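Local coordinates for response regulator receiver (Brucella melitensis biovar Abortus, PDB 4G97), which probably acts in two-component signalling, coupling a phosphorylatable receiver domain to a sigma-factor-like domain, as in PhyR regulators that sequester an anti-sigma factor during stress, at residues Arg15-Ala20 against Ala103-Asn108; Gln97-Val102 against Thr129-Ile134; His110-Ile115 against Ala121-Leu126. One frame throughout, in Å; residues are numbered along the deposited sequence.

How the interactions relate
Three contacts join helices of the sigma2 and sigma-like regions of the chain. Interactions 1 and 2 share helix 94-104 and have centres about 11 Å apart; E105 N lies 2.9 Å from L100 O, probably as a hydrogen bond, and F17 CE1 packs on L101 CD2. Interaction 3 shares helix 120-135 with interaction 2, again about 11 Å away centre to centre, and A98 CB reaches F123 CE1 at 3.5 Å. Interactions 1 and 3 are about 15 Å apart by centres, bridged by F107 CE2 on I115 CD1 at 3.6 Å. D191, the predicted phosphorylation site, lies in the receiver domain and belongs to none of the three.

Interaction 1: Arg15-Ala20 against Ala103-Asn108; sequences RRFSRA and AVEGFN
R16 and E105 run antiparallel, side by side, the arginine offering NE and NH2 to the two carboxylate oxygens. R16 NE reaches E105 OE2 at 2.8 Å on its syn side, in a less straight bond tilted out of the guanidinium plane. R16 NH2 reaches E105 OE1, also at 2.8 Å, in a bond that is nearly straight (N-H...O 170°) and lies in that plane. The grip is nonetheless not coplanar, since the two flat groups are turned 60° apart and NH2 approaches OE1 from above the carboxylate. A bend at chi3 of R16 (56°) turns the guanidinium across the carboxylate, while V104 O sits over one guanidinium face, 3.6 Å from R16 NH2. This bidentate salt bridge links helix 11-22, of the sigma2 region, to E105 of segment 103-108, which follows on from helix 94-104 in the sigma-like region. E105 OE1 also hydrogen-bonds Y57 OH of helix 52-64, so it has two partners, R16 NH2 and Y57 OH, in a buried setting. F17 lies roughly perpendicular to the E105 chain: F17 CB is 3.6 Å from E105 CD, and F17 CD1 3.7 Å from E105 CG. V104 CG1 lies across the arginine chain at a slant, 3.8 Å from R16 NE.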
loop_
_atom_site.group_PDB
_atom_site.type_symbol
_atom_site.label_atom_id
_atom_site.label_comp_id
_atom_site.label_asym_id
_atom_site.label_seq_id
_atom_site.Cartn_x
_atom_site.Cartn_y
_atom_site.Cartn_z
ATOM N N ARG A 15 5.233 -7.788 -3.517
ATOM C CA ARG A 15 3.797 -7.755 -3.857
ATOM C C ARG A 15 3.165 -6.518 -3.196
ATOM O O ARG A 15 2.377 -5.853 -3.841
ATOM C CB ARG A 15 3.069 -9.036 -3.384
ATOM C CG ARG A 15 3.433 -10.253 -4.223
ATOM C CD ARG A 15 2.626 -11.496 -3.915
ATOM N NE ARG A 15 3.289 -12.661 -4.504
ATOM C CZ ARG A 15 4.137 -13.458 -3.857
ATOM N NH1 ARG A 15 4.360 -13.291 -2.561
ATOM N NH2 ARG A 15 4.729 -14.455 -4.488
ATOM N N ARG A 16 3.526 -6.191 -1.927
ATOM C CA ARG A 16 2.991 -5.001 -1.260
ATOM C C ARG A 16 3.301 -3.757 -2.115
ATOM O O ARG A 16 2.391 -2.975 -2.451
ATOM C CB ARG A 16 3.578 -4.837 0.152
ATOM C CG ARG A 16 3.068 -3.552 0.846
ATOM C CD ARG A 16 3.717 -3.299 2.195
ATOM N NE ARG A 16 5.176 -3.255 2.069
ATOM C CZ ARG A 16 6.032 -3.446 3.063
ATOM N NH1 ARG A 16 5.591 -3.652 4.294
ATOM N NH2 ARG A 16 7.335 -3.431 2.833
ATOM N N PHE A 17 4.581 -3.627 -2.519
ATOM C CA PHE A 17 5.052 -2.542 -3.367
ATOM C C PHE A 17 4.302 -2.544 -4.717
ATOM O O PHE A 17 3.780 -1.505 -5.115
ATOM C CB PHE A 17 6.565 -2.678 -3.577
ATOM C CG PHE A 17 7.178 -1.671 -4.522
ATOM C CD1 PHE A 17 7.209 -0.314 -4.199
ATOM C CD2 PHE A 17 7.768 -2.081 -5.716
ATOM C CE1 PHE A 17 7.774 0.614 -5.074
ATOM C CE2 PHE A 17 8.353 -1.149 -6.577
ATOM C CZ PHE A 17 8.339 0.193 -6.254
ATOM N N SER A 18 4.203 -3.722 -5.383
ATOM C CA SER A 18 3.546 -3.869 -6.682
ATOM C C SER A 18 2.060 -3.474 -6.635
ATOM O O SER A 18 1.609 -2.766 -7.521
ATOM C CB SER A 18 3.703 -5.286 -7.196
ATOM O OG SER A 18 3.377 -5.345 -8.575
ATOM N N ARG A 19 1.319 -3.914 -5.588
ATOM C CA ARG A 19 -0.085 -3.563 -5.381
ATOM C C ARG A 19 -0.243 -2.060 -5.146
ATOM O O ARG A 19 -1.133 -1.459 -5.742
ATOM C CB ARG A 19 -0.672 -4.351 -4.208
ATOM C CG ARG A 19 -0.726 -5.866 -4.450
ATOM C CD ARG A 19 -1.198 -6.564 -3.207
ATOM N NE ARG A 19 -0.950 -8.003 -3.269
ATOM C CZ ARG A 19 -1.277 -8.866 -2.316
ATOM N NH1 ARG A 19 -1.897 -8.453 -1.217
ATOM N NH2 ARG A 19 -0.985 -10.150 -2.451
ATOM N N ALA A 20 0.619 -1.438 -4.299
ATOM C CA ALA A 20 0.570 0.020 -4.025
ATOM C C ALA A 20 0.824 0.821 -5.297
ATOM O O ALA A 20 0.229 1.875 -5.510
ATOM C CB ALA A 20 1.612 0.394 -2.991
ATOM N N ALA A 103 9.103 5.452 2.071
ATOM C CA ALA A 103 8.028 5.523 3.081
ATOM C C ALA A 103 7.342 4.214 3.343
ATOM O O ALA A 103 7.022 3.932 4.497
ATOM C CB ALA A 103 6.999 6.566 2.695
ATOM N N VAL A 104 7.101 3.398 2.304
ATOM C CA VAL A 104 6.426 2.114 2.556
ATOM C C VAL A 104 7.408 0.955 2.658
ATOM O O VAL A 104 7.266 0.117 3.542
ATOM C CB VAL A 104 5.314 1.825 1.514
ATOM C CG1 VAL A 104 4.585 0.509 1.810
ATOM C CG2 VAL A 104 4.329 2.990 1.410
ATOM N N GLU A 105 8.345 0.863 1.715
ATOM C CA GLU A 105 9.252 -0.280 1.612
ATOM C C GLU A 105 10.438 -0.368 2.585
ATOM O O GLU A 105 11.056 -1.427 2.693
ATOM C CB GLU A 105 9.621 -0.584 0.141
ATOM C CG GLU A 105 8.409 -0.932 -0.731
ATOM C CD GLU A 105 7.514 -2.046 -0.205
ATOM O OE1 GLU A 105 8.040 -3.129 0.136
ATOM O OE2 GLU A 105 6.288 -1.825 -0.093
ATOM N N GLY A 106 10.711 0.699 3.310
ATOM C CA GLY A 106 11.796 0.702 4.290
ATOM C C GLY A 106 13.219 0.805 3.763
ATOM O O GLY A 106 14.163 0.520 4.508
ATOM N N PHE A 107 13.402 1.217 2.504
ATOM C CA PHE A 107 14.727 1.425 1.914
ATOM C C PHE A 107 15.208 2.845 2.231
ATOM O O PHE A 107 14.409 3.782 2.198
ATOM C CB PHE A 107 14.706 1.265 0.375
ATOM C CG PHE A 107 14.427 -0.131 -0.140
ATOM C CD1 PHE A 107 15.387 -1.136 -0.035
ATOM C CD2 PHE A 107 13.210 -0.437 -0.752
ATOM C CE1 PHE A 107 15.118 -2.437 -0.504
ATOM C CE2 PHE A 107 12.935 -1.741 -1.200
ATOM C CZ PHE A 107 13.893 -2.729 -1.083
ATOM N N ASN A 108 16.526 3.024 2.484
ATOM C CA ASN A 108 17.049 4.383 2.649
ATOM C C ASN A 108 17.149 4.939 1.226
ATOM O O ASN A 108 16.991 4.171 0.261
ATOM C CB ASN A 108 18.397 4.422 3.401
ATOM C CG ASN A 108 19.546 3.642 2.795
ATOM O OD1 ASN A 108 19.918 3.805 1.621
ATOM N ND2 ASN A 108 20.206 2.857 3.630
#

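Interaction 2: Gln97-Val102 against Thr129-Ile134; sequences QAFLLV and TASGEI
F99 projects from helix 94-104 onto A130, S131 and I134. Its CB meets A130 CB at 3.8 Å, methylene against methyl, at the point where the two segments have their nearest CA atoms. With CG anti to the backbone N (chi1 -156°), the side chain carries the ring outward between S131 on one flank and I134 on the other. On the first flank F99 CD1 lies 4.0 Å from A130 CB, and farther out F99 CE1 approaches S131 OG at 3.9 Å, a van der Waals contact at the margin of the interface. On the second, F99 CE2 touches I134 CG2 at 3.7 Å, and at the tip F99 CZ is 4.0 Å from that same methyl. The methyl sits over the ring rather than beside it: I134 CG2 is 4.1 Å from the centroid of the F99 ring and 27° off the ring normal, the geometry of a CH-pi contact. A130 and I134, one helical turn apart, thus face the same aromatic side chain. The two short helical segments cross almost perpendicularly, at 87° with axes 9.4 Å apart, both belonging to the sigma-like region of the chain. Helix 243-265 borders the junction, its K247 touching both F99 and I134, while L100 and L101 of helix 94-104 carry the packing on to helix 11-22.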
loop_
_atom_site.group_PDB
_atom_site.type_symbol
_atom_site.label_atom_id
_atom_site.label_comp_id
_atom_site.label_asym_id
_atom_site.label_seq_id
_atom_site.Cartn_x
_atom_site.Cartn_y
_atom_site.Cartn_z
ATOM N N GLN A 97 6.870 6.084 -7.099
ATOM C CA GLN A 97 7.699 4.885 -6.899
ATOM C C GLN A 97 8.789 5.186 -5.870
ATOM O O GLN A 97 9.033 4.377 -4.978
ATOM C CB GLN A 97 8.371 4.463 -8.209
ATOM C CG GLN A 97 7.406 3.971 -9.269
ATOM C CD GLN A 97 8.117 3.485 -10.498
ATOM O OE1 GLN A 97 9.121 2.775 -10.424
ATOM N NE2 GLN A 97 7.576 3.825 -11.658
ATOM N N ALA A 98 9.414 6.379 -5.978
ATOM C CA ALA A 98 10.491 6.796 -5.097
ATOM C C ALA A 98 10.008 6.919 -3.656
ATOM O O ALA A 98 10.617 6.342 -2.751
ATOM C CB ALA A 98 11.100 8.106 -5.603
ATOM N N PHE A 99 8.876 7.609 -3.444
ATOM C CA PHE A 99 8.302 7.789 -2.110
ATOM C C PHE A 99 7.858 6.456 -1.510
ATOM O O PHE A 99 8.088 6.213 -0.312
ATOM C CB PHE A 99 7.133 8.794 -2.156
ATOM C CG PHE A 99 6.876 9.457 -0.822
ATOM C CD1 PHE A 99 7.516 10.643 -0.482
ATOM C CD2 PHE A 99 5.997 8.893 0.095
ATOM C CE1 PHE A 99 7.299 11.239 0.766
ATOM C CE2 PHE A 99 5.776 9.495 1.340
ATOM C CZ PHE A 99 6.421 10.668 1.662
ATOM N N LEU A 100 7.269 5.568 -2.345
ATOM C CA LEU A 100 6.820 4.252 -1.884
ATOM C C LEU A 100 8.007 3.423 -1.382
ATOM O O LEU A 100 7.927 2.870 -0.295
ATOM C CB LEU A 100 6.011 3.491 -2.952
ATOM C CG LEU A 100 4.571 4.001 -3.248
ATOM C CD1 LEU A 100 3.921 3.148 -4.296
ATOM C CD2 LEU A 100 3.677 3.974 -2.002
ATOM N N LEU A 101 9.121 3.410 -2.125
ATOM C CA LEU A 101 10.341 2.664 -1.755
ATOM C C LEU A 101 10.906 3.063 -0.412
ATOM O O LEU A 101 11.395 2.204 0.319
ATOM C CB LEU A 101 11.434 2.785 -2.844
ATOM C CG LEU A 101 11.160 2.053 -4.165
ATOM C CD1 LEU A 101 12.091 2.542 -5.249
ATOM C CD2 LEU A 101 11.208 0.536 -3.994
ATOM N N VAL A 102 10.849 4.363 -0.087
ATOM C CA VAL A 102 11.345 4.868 1.184
ATOM C C VAL A 102 10.280 4.811 2.283
ATOM O O VAL A 102 10.517 4.172 3.304
ATOM C CB VAL A 102 12.074 6.251 1.089
ATOM C CG1 VAL A 102 13.354 6.145 0.268
ATOM C CG2 VAL A 102 11.172 7.327 0.506
ATOM N N THR A 129 9.422 16.209 -5.439
ATOM C CA THR A 129 8.273 16.260 -6.360
ATOM C C THR A 129 7.161 15.354 -5.794
ATOM O O THR A 129 5.976 15.703 -5.880
ATOM C CB THR A 129 8.690 15.793 -7.771
ATOM O OG1 THR A 129 9.870 16.483 -8.175
ATOM C CG2 THR A 129 7.597 16.005 -8.815
ATOM N N ALA A 130 7.571 14.202 -5.209
ATOM C CA ALA A 130 6.700 13.215 -4.574
ATOM C C ALA A 130 6.135 13.771 -3.280
ATOM O O ALA A 130 4.915 13.824 -3.133
ATOM C CB ALA A 130 7.474 11.942 -4.287
ATOM N N SER A 131 7.019 14.236 -2.360
ATOM C CA SER A 131 6.628 14.808 -1.069
ATOM C C SER A 131 5.544 15.887 -1.192
ATOM O O SER A 131 4.638 15.918 -0.363
ATOM C CB SER A 131 7.839 15.324 -0.300
ATOM O OG SER A 131 7.662 15.073 1.084
ATOM N N GLY A 132 5.610 16.694 -2.257
ATOM C CA GLY A 132 4.629 17.732 -2.559
ATOM C C GLY A 132 3.293 17.161 -2.997
ATOM O O GLY A 132 2.241 17.590 -2.509
ATOM N N GLU A 133 3.329 16.187 -3.931
ATOM C CA GLU A 133 2.137 15.491 -4.433
ATOM C C GLU A 133 1.475 14.709 -3.301
ATOM O O GLU A 133 0.293 14.898 -3.054
ATOM C CB GLU A 133 2.518 14.518 -5.553
ATOM C CG GLU A 133 2.297 15.041 -6.953
ATOM C CD GLU A 133 2.915 14.134 -7.999
ATOM O OE1 GLU A 133 2.331 13.060 -8.278
ATOM O OE2 GLU A 133 4.010 14.475 -8.504
ATOM N N ILE A 134 2.250 13.856 -2.600
ATOM C CA ILE A 134 1.793 13.000 -1.500
ATOM C C ILE A 134 1.252 13.788 -0.307
ATOM O O ILE A 134 0.295 13.332 0.310
ATOM C CB ILE A 134 2.861 11.903 -1.145
ATOM C CG1 ILE A 134 2.828 10.727 -2.154
ATOM C CG2 ILE A 134 2.721 11.355 0.282
ATOM C CD1 ILE A 134 3.598 10.874 -3.442
#

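Interaction 3: His110-Ile115 against Ala121-Leu126; sequences HEAAEI and AEFGRL
F123 of helix 120-135 packs against A112 and A113 of helix 109-116, and this pair of helices, separated by a short turn inside the sigma-like region, is consistent with the helix-turn-helix of a sigma4-type domain. Among the apolar contacts, A113 CB lies 3.9 Å from F123 CB. The CA atoms of A113 and F123 are 5.8 Å apart, the nearest such pair between the segments, a close approach on the alanine side, where A113 has only a methyl. F123 CG is anti to the backbone N (chi1 -178°), which sends the ring across the first helix from A113 toward A112.

Contact between ring and backbone forms a second group. A113 N sits 4.0 Å above one face of the F123 ring, offset toward the rim on the CD1 side, so the main chain of helix 109-116 meets the aromatic plane at this one atom. The two segments share no polar bond. At the start of helix 109-116, E111 OE1 accepts a hydrogen bond from N108 N at the N-cap, as in a capping box, and E114 OE1 is hydrogen-bonded to S50 OG. From helix 94-104, A98 touches F123 and L101 touches A112, adding that helix to the contact. Toward the far end of the ring, A112 CB lies 3.6 Å from F123 CE1 and 3.5 Å from F123 CZ.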
loop_
_atom_site.group_PDB
_atom_site.type_symbol
_atom_site.label_atom_id
_atom_site.label_comp_id
_atom_site.label_asym_id
_atom_site.label_seq_id
_atom_site.Cartn_x
_atom_site.Cartn_y
_atom_site.Cartn_z
ATOM N N HIS A 110 19.635 5.871 -0.695
ATOM C CA HIS A 110 20.661 5.296 -1.576
ATOM C C HIS A 110 20.258 3.956 -2.161
ATOM O O HIS A 110 20.465 3.732 -3.355
ATOM C CB HIS A 110 22.042 5.264 -0.905
ATOM C CG HIS A 110 22.575 6.638 -0.619
ATOM N ND1 HIS A 110 22.954 7.500 -1.646
ATOM C CD2 HIS A 110 22.746 7.269 0.566
ATOM C CE1 HIS A 110 23.350 8.615 -1.050
ATOM N NE2 HIS A 110 23.243 8.525 0.280
ATOM N N GLU A 111 19.616 3.099 -1.345
ATOM C CA GLU A 111 19.110 1.785 -1.785
ATOM C C GLU A 111 18.002 1.989 -2.830
ATOM O O GLU A 111 18.035 1.372 -3.890
ATOM C CB GLU A 111 18.593 0.978 -0.590
ATOM C CG GLU A 111 19.631 0.751 0.501
ATOM C CD GLU A 111 19.138 0.082 1.772
ATOM O OE1 GLU A 111 18.014 0.398 2.230
ATOM O OE2 GLU A 111 19.908 -0.721 2.344
ATOM N N ALA A 112 17.075 2.925 -2.567
ATOM C CA ALA A 112 15.971 3.255 -3.478
ATOM C C ALA A 112 16.451 3.849 -4.798
ATOM O O ALA A 112 15.862 3.566 -5.840
ATOM C CB ALA A 112 14.996 4.194 -2.791
ATOM N N ALA A 113 17.523 4.665 -4.759
ATOM C CA ALA A 113 18.140 5.255 -5.963
ATOM C C ALA A 113 18.771 4.133 -6.781
ATOM O O ALA A 113 18.644 4.117 -8.001
ATOM C CB ALA A 113 19.202 6.272 -5.569
ATOM N N GLU A 114 19.407 3.163 -6.101
ATOM C CA GLU A 114 20.000 2.011 -6.775
ATOM C C GLU A 114 18.876 1.166 -7.407
ATOM O O GLU A 114 19.012 0.749 -8.557
ATOM C CB GLU A 114 20.860 1.193 -5.797
ATOM C CG GLU A 114 21.578 0.039 -6.483
ATOM C CD GLU A 114 22.272 -0.958 -5.582
ATOM O OE1 GLU A 114 22.331 -0.724 -4.355
ATOM O OE2 GLU A 114 22.761 -1.982 -6.110
ATOM N N ILE A 115 17.727 0.980 -6.678
ATOM C CA ILE A 115 16.555 0.265 -7.215
ATOM C C ILE A 115 16.038 0.964 -8.473
ATOM O O ILE A 115 15.746 0.290 -9.468
ATOM C CB ILE A 115 15.430 0.109 -6.143
ATOM C CG1 ILE A 115 15.828 -0.946 -5.094
ATOM C CG2 ILE A 115 14.068 -0.209 -6.781
ATOM C CD1 ILE A 115 15.121 -0.868 -3.862
ATOM N N ALA A 121 21.451 12.405 -6.257
ATOM C CA ALA A 121 20.994 13.784 -6.460
ATOM C C ALA A 121 19.644 13.834 -7.171
ATOM O O ALA A 121 18.761 14.565 -6.721
ATOM C CB ALA A 121 22.032 14.584 -7.234
ATOM N N GLU A 122 19.477 13.045 -8.257
ATOM C CA GLU A 122 18.230 12.976 -9.024
ATOM C C GLU A 122 17.096 12.360 -8.194
ATOM O O GLU A 122 15.933 12.729 -8.371
ATOM C CB GLU A 122 18.424 12.180 -10.318
ATOM C CG GLU A 122 17.626 12.742 -11.482
ATOM C CD GLU A 122 16.317 12.038 -11.774
ATOM O OE1 GLU A 122 16.354 10.946 -12.384
ATOM O OE2 GLU A 122 15.252 12.607 -11.448
ATOM N N PHE A 123 17.446 11.440 -7.279
ATOM C CA PHE A 123 16.495 10.792 -6.385
ATOM C C PHE A 123 15.918 11.802 -5.382
ATOM O O PHE A 123 14.722 11.755 -5.100
ATOM C CB PHE A 123 17.124 9.578 -5.674
ATOM C CG PHE A 123 16.152 8.863 -4.770
ATOM C CD1 PHE A 123 15.231 7.958 -5.288
ATOM C CD2 PHE A 123 16.126 9.124 -3.402
ATOM C CE1 PHE A 123 14.312 7.325 -4.457
ATOM C CE2 PHE A 123 15.189 8.502 -2.574
ATOM C CZ PHE A 123 14.288 7.609 -3.107
ATOM N N GLY A 124 16.769 12.693 -4.874
ATOM C CA GLY A 124 16.392 13.757 -3.945
ATOM C C GLY A 124 15.368 14.726 -4.510
ATOM O O GLY A 124 14.513 15.226 -3.772
ATOM N N ARG A 125 15.442 14.983 -5.831
ATOM C CA ARG A 125 14.527 15.866 -6.556
ATOM C C ARG A 125 13.231 15.117 -6.829
ATOM O O ARG A 125 12.146 15.696 -6.719
ATOM C CB ARG A 125 15.157 16.320 -7.868
ATOM N N LEU A 126 13.353 13.819 -7.168
ATOM C CA LEU A 126 12.251 12.891 -7.433
ATOM C C LEU A 126 11.420 12.739 -6.142
ATOM O O LEU A 126 10.195 12.744 -6.198
ATOM C CB LEU A 126 12.862 11.545 -7.859
ATOM C CG LEU A 126 12.102 10.671 -8.839
ATOM C CD1 LEU A 126 12.000 11.318 -10.224
ATOM C CD2 LEU A 126 12.792 9.329 -8.968
#